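Local coordinates for pheromome Binding Protein (Epiphyas postvittana, PDB 6VQ5) that probably binds hydrophobic odorants such as moth sex pheromones, as a small all-helical member of the insect pheromone- and general-odorant-binding protein family, at residues A[36-45]-A[112-122]. Residues are numbered along the deposited sequence; the frame is centred on the assembly and turned at random.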
loop_
_atom_site.group_PDB
_atom_site.type_symbol
_atom_site.label_atom_id
_atom_site.label_comp_id
_atom_site.label_asym_id
_atom_site.label_seq_id
_atom_site.Cartn_x
_atom_site.Cartn_y
_atom_site.Cartn_z
ATOM N N TYR A 36 4.018 7.668 -6.513
ATOM C CA TYR A 36 3.579 6.257 -6.395
ATOM C C TYR A 36 2.258 6.053 -7.146
ATOM O O TYR A 36 2.133 5.101 -7.926
ATOM C CB TYR A 36 3.361 5.890 -4.929
ATOM C CG TYR A 36 2.607 4.600 -4.745
ATOM C CD1 TYR A 36 3.162 3.398 -5.144
ATOM C CD2 TYR A 36 1.343 4.576 -4.182
ATOM C CE1 TYR A 36 2.490 2.203 -4.955
ATOM C CE2 TYR A 36 0.660 3.383 -3.987
ATOM C CZ TYR A 36 1.230 2.193 -4.385
ATOM O OH TYR A 36 0.569 1.010 -4.223
ATOM N N TRP A 37 1.259 6.891 -6.880
ATOM C CA TRP A 37 -0.096 6.626 -7.408
ATOM C C TRP A 37 -0.100 6.890 -8.918
ATOM O O TRP A 37 -0.872 6.215 -9.654
ATOM C CB TRP A 37 -1.191 7.397 -6.671
ATOM C CG TRP A 37 -2.482 6.700 -6.928
ATOM C CD1 TRP A 37 -3.465 7.076 -7.792
ATOM C CD2 TRP A 37 -2.833 5.383 -6.473
ATOM N NE1 TRP A 37 -4.428 6.106 -7.860
ATOM C CE2 TRP A 37 -4.072 5.056 -7.057
ATOM C CE3 TRP A 37 -2.243 4.457 -5.603
ATOM C CZ2 TRP A 37 -4.728 3.853 -6.792
ATOM C CZ3 TRP A 37 -2.896 3.268 -5.331
ATOM C CH2 TRP A 37 -4.123 2.972 -5.922
ATOM N N LYS A 38 0.733 7.826 -9.386
ATOM C CA LYS A 38 0.784 8.118 -10.833
ATOM C C LYS A 38 1.816 7.209 -11.507
ATOM O O LYS A 38 2.058 7.382 -12.690
ATOM C CB LYS A 38 0.892 9.628 -11.059
ATOM C CG LYS A 38 2.277 10.205 -11.149
ATOM C CD LYS A 38 2.239 11.669 -11.508
ATOM C CE LYS A 38 3.601 12.282 -11.294
ATOM N NZ LYS A 38 3.608 13.686 -11.719
ATOM N N GLU A 39 2.383 6.262 -10.772
ATOM C CA GLU A 39 3.229 5.156 -11.285
ATOM C C GLU A 39 4.631 5.658 -11.652
ATOM O O GLU A 39 5.272 4.986 -12.487
ATOM C CB GLU A 39 2.519 4.476 -12.457
ATOM C CG GLU A 39 2.471 2.959 -12.322
ATOM C CD GLU A 39 1.739 2.227 -13.429
ATOM O OE1 GLU A 39 1.301 2.900 -14.383
ATOM O OE2 GLU A 39 1.624 0.989 -13.350
ATOM N N ASP A 40 5.098 6.775 -11.074
ATOM C CA ASP A 40 6.536 7.167 -11.076
ATOM C C ASP A 40 7.144 6.670 -9.764
ATOM O O ASP A 40 6.914 7.300 -8.716
ATOM C CB ASP A 40 6.821 8.668 -11.251
ATOM C CG ASP A 40 8.317 9.020 -11.096
ATOM O OD1 ASP A 40 9.190 8.162 -11.475
ATOM O OD2 ASP A 40 8.643 10.146 -10.568
ATOM N N TYR A 41 7.931 5.604 -9.836
ATOM C CA TYR A 41 8.548 4.930 -8.670
ATOM C C TYR A 41 10.032 5.291 -8.529
ATOM O O TYR A 41 10.648 4.842 -7.544
ATOM C CB TYR A 41 8.455 3.416 -8.832
ATOM C CG TYR A 41 7.070 2.853 -9.004
ATOM C CD1 TYR A 41 5.946 3.490 -8.502
ATOM C CD2 TYR A 41 6.897 1.639 -9.637
ATOM C CE1 TYR A 41 4.680 2.948 -8.652
ATOM C CE2 TYR A 41 5.646 1.071 -9.780
ATOM C CZ TYR A 41 4.534 1.729 -9.290
ATOM O OH TYR A 41 3.307 1.158 -9.423
ATOM N N SER A 42 10.601 6.040 -9.476
ATOM C CA SER A 42 12.070 6.220 -9.605
ATOM C C SER A 42 12.642 6.797 -8.314
ATOM O O SER A 42 13.745 6.419 -7.964
ATOM C CB SER A 42 12.443 7.073 -10.801
ATOM O OG SER A 42 11.800 8.341 -10.752
ATOM N N LEU A 43 11.916 7.669 -7.619
ATOM C CA LEU A 43 12.489 8.421 -6.469
ATOM C C LEU A 43 11.915 7.958 -5.124
ATOM O O LEU A 43 12.208 8.641 -4.150
ATOM C CB LEU A 43 12.215 9.906 -6.696
ATOM C CG LEU A 43 13.030 10.530 -7.821
ATOM C CD1 LEU A 43 12.776 12.033 -7.871
ATOM C CD2 LEU A 43 14.516 10.214 -7.653
ATOM N N LEU A 44 11.149 6.861 -5.080
ATOM C CA LEU A 44 10.610 6.298 -3.817
ATOM C C LEU A 44 11.757 5.616 -3.049
ATOM O O LEU A 44 12.419 4.757 -3.621
ATOM C CB LEU A 44 9.472 5.326 -4.132
ATOM C CG LEU A 44 8.307 5.899 -4.930
ATOM C CD1 LEU A 44 7.296 4.808 -5.240
ATOM C CD2 LEU A 44 7.627 7.048 -4.210
ATOM N N ASN A 45 11.979 5.993 -1.790
ATOM C CA ASN A 45 13.079 5.451 -0.947
ATOM C C ASN A 45 12.466 4.557 0.134
ATOM O O ASN A 45 11.236 4.438 0.186
ATOM C CB ASN A 45 13.966 6.560 -0.368
ATOM C CG ASN A 45 13.218 7.531 0.529
ATOM O OD1 ASN A 45 12.079 7.285 0.952
ATOM N ND2 ASN A 45 13.849 8.662 0.799
ATOM N N LEU A 112 7.265 -1.469 0.224
ATOM C CA LEU A 112 7.408 -0.590 -0.964
ATOM C C LEU A 112 7.234 -1.447 -2.226
ATOM O O LEU A 112 6.432 -1.065 -3.094
ATOM C CB LEU A 112 8.766 0.113 -0.941
ATOM C CG LEU A 112 9.004 1.096 -2.077
ATOM C CD1 LEU A 112 7.882 2.110 -2.127
ATOM C CD2 LEU A 112 10.346 1.778 -1.935
ATOM N N GLU A 113 7.926 -2.587 -2.290
ATOM C CA GLU A 113 7.892 -3.504 -3.452
ATOM C C GLU A 113 6.473 -4.062 -3.634
ATOM O O GLU A 113 5.950 -4.008 -4.764
ATOM C CB GLU A 113 8.958 -4.594 -3.283
ATOM C CG GLU A 113 10.381 -4.080 -3.468
ATOM C CD GLU A 113 10.556 -3.177 -4.686
ATOM O OE1 GLU A 113 10.223 -3.658 -5.823
ATOM O OE2 GLU A 113 11.002 -1.995 -4.514
ATOM N N ILE A 114 5.842 -4.567 -2.581
ATOM C CA ILE A 114 4.443 -5.080 -2.693
ATOM C C ILE A 114 3.552 -3.940 -3.198
ATOM O O ILE A 114 2.732 -4.205 -4.088
ATOM C CB ILE A 114 3.939 -5.698 -1.370
ATOM C CG1 ILE A 114 4.710 -6.975 -1.026
ATOM C CG2 ILE A 114 2.438 -5.953 -1.415
ATOM C CD1 ILE A 114 4.598 -7.396 0.420
ATOM N N ALA A 115 3.717 -2.729 -2.666
ATOM C CA ALA A 115 2.866 -1.562 -3.004
ATOM C C ALA A 115 3.009 -1.227 -4.495
ATOM O O ALA A 115 1.972 -0.916 -5.132
ATOM C CB ALA A 115 3.217 -0.378 -2.135
ATOM N N LYS A 116 4.229 -1.311 -5.034
ATOM C CA LYS A 116 4.533 -1.024 -6.464
ATOM C C LYS A 116 3.972 -2.140 -7.357
ATOM O O LYS A 116 3.346 -1.834 -8.383
ATOM C CB LYS A 116 6.040 -0.904 -6.665
ATOM C CG LYS A 116 6.655 0.354 -6.080
ATOM C CD LYS A 116 8.003 0.657 -6.682
ATOM C CE LYS A 116 9.120 -0.189 -6.115
ATOM N NZ LYS A 116 10.365 0.061 -6.861
ATOM N N CYS A 117 4.225 -3.390 -6.992
ATOM C CA CYS A 117 3.654 -4.583 -7.652
ATOM C C CYS A 117 2.131 -4.436 -7.712
ATOM O O CYS A 117 1.553 -4.590 -8.800
ATOM C CB CYS A 117 4.068 -5.837 -6.896
ATOM S SG CYS A 117 3.281 -7.334 -7.533
ATOM N N PHE A 118 1.509 -4.122 -6.578
ATOM C CA PHE A 118 0.042 -3.925 -6.452
ATOM C C PHE A 118 -0.423 -2.831 -7.423
ATOM O O PHE A 118 -1.248 -3.101 -8.303
ATOM C CB PHE A 118 -0.335 -3.572 -5.012
ATOM C CG PHE A 118 -1.788 -3.243 -4.846
ATOM C CD1 PHE A 118 -2.741 -4.245 -4.893
ATOM C CD2 PHE A 118 -2.204 -1.928 -4.673
ATOM C CE1 PHE A 118 -4.089 -3.940 -4.743
ATOM C CE2 PHE A 118 -3.551 -1.617 -4.546
ATOM C CZ PHE A 118 -4.491 -2.626 -4.566
ATOM N N ARG A 119 0.088 -1.610 -7.254
ATOM C CA ARG A 119 -0.360 -0.426 -8.031
ATOM C C ARG A 119 -0.219 -0.726 -9.527
ATOM O O ARG A 119 -1.143 -0.387 -10.277
ATOM C CB ARG A 119 0.443 0.808 -7.623
ATOM C CG ARG A 119 0.226 2.018 -8.514
ATOM C CD ARG A 119 -1.213 2.461 -8.475
ATOM N NE ARG A 119 -1.458 3.550 -9.408
ATOM C CZ ARG A 119 -1.932 3.416 -10.648
ATOM N NH1 ARG A 119 -2.206 2.226 -11.154
ATOM N NH2 ARG A 119 -2.101 4.492 -11.391
ATOM N N THR A 120 0.879 -1.345 -9.943
ATOM C CA THR A 120 1.164 -1.604 -11.373
ATOM C C THR A 120 0.199 -2.674 -11.916
ATOM O O THR A 120 -0.250 -2.494 -13.060
ATOM C CB THR A 120 2.659 -1.884 -11.605
ATOM O OG1 THR A 120 3.373 -0.656 -11.454
ATOM C CG2 THR A 120 2.964 -2.445 -12.974
ATOM N N ASN A 121 -0.147 -3.714 -11.146
ATOM C CA ASN A 121 -0.946 -4.870 -11.649
ATOM C C ASN A 121 -2.463 -4.642 -11.509
ATOM O O ASN A 121 -3.230 -5.502 -11.991
ATOM C CB ASN A 121 -0.539 -6.180 -10.975
ATOM C CG ASN A 121 0.766 -6.752 -11.501
ATOM O OD1 ASN A 121 1.345 -6.273 -12.477
ATOM N ND2 ASN A 121 1.239 -7.812 -10.870
ATOM N N ILE A 122 -2.912 -3.547 -10.892
ATOM C CA ILE A 122 -4.370 -3.253 -10.759
ATOM C C ILE A 122 -4.811 -2.359 -11.919
ATOM O O ILE A 122 -5.920 -1.799 -11.836
ATOM C CB ILE A 122 -4.733 -2.648 -9.383
ATOM C CG1 ILE A 122 -4.101 -1.276 -9.146
ATOM C CG2 ILE A 122 -4.409 -3.624 -8.270
ATOM C CD1 ILE A 122 -4.843 -0.438 -8.123
#
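Two nitrogens of R119 converge on one carbonyl oxygen, W37 O: NE and NH2 both donate to it at 2.7 Å, side-on, with the acceptor close to the guanidinium plane and both bonds bent, as sharing one acceptor requires. W37 lies in the last turn of helix 28-37, which ends in a Schellman motif with E39, of positive phi, at C-prime, so R119 takes up a carbonyl at the helix terminus. In this all-helical, disulfide-braced PBP/GOBP fold, the contact lays that helix end and the following loop against helix 107-121, which C117 ties to C97 of helix 84-100. With CG anti to the backbone N (chi1 170°) and a bend at chi2, R119 lays CD over the W37 six-membered ring, 3.6 Å from its centroid, while CZ stands over the five-membered ring in a cation-pi contact. Ring and guanidinium planes are inclined by 42°. At CH2 of the indole, I122 CD1 adds an apolar contact, and W127 also packs on both W37 and I122.

Deeper in the interface, the buried Y36 hydroxyl donates to A115 O (2.6 Å) from above the carbonyl plane. The helical bond from R119 N reaches the same oxygen from the other face, so the tyrosine adds a second donor without opening the helix. R119 CG sits over one face of the Y36 ring, offset toward its rim.

Farther along the loop, L44 CB meets L112 CD1. Y41 lies antiparallel alongside K116, whose CG sits 3.7 Å from the ring centroid in a CH-pi contact. The lysine chain then bends at chi3, and NZ forms a salt bridge with E113 OE2. At the tip of Y41, OH and T120 OG1 are hydrogen-bonded at 2.7 Å, and E39 OE2 lies 3.1 Å from that same OG1.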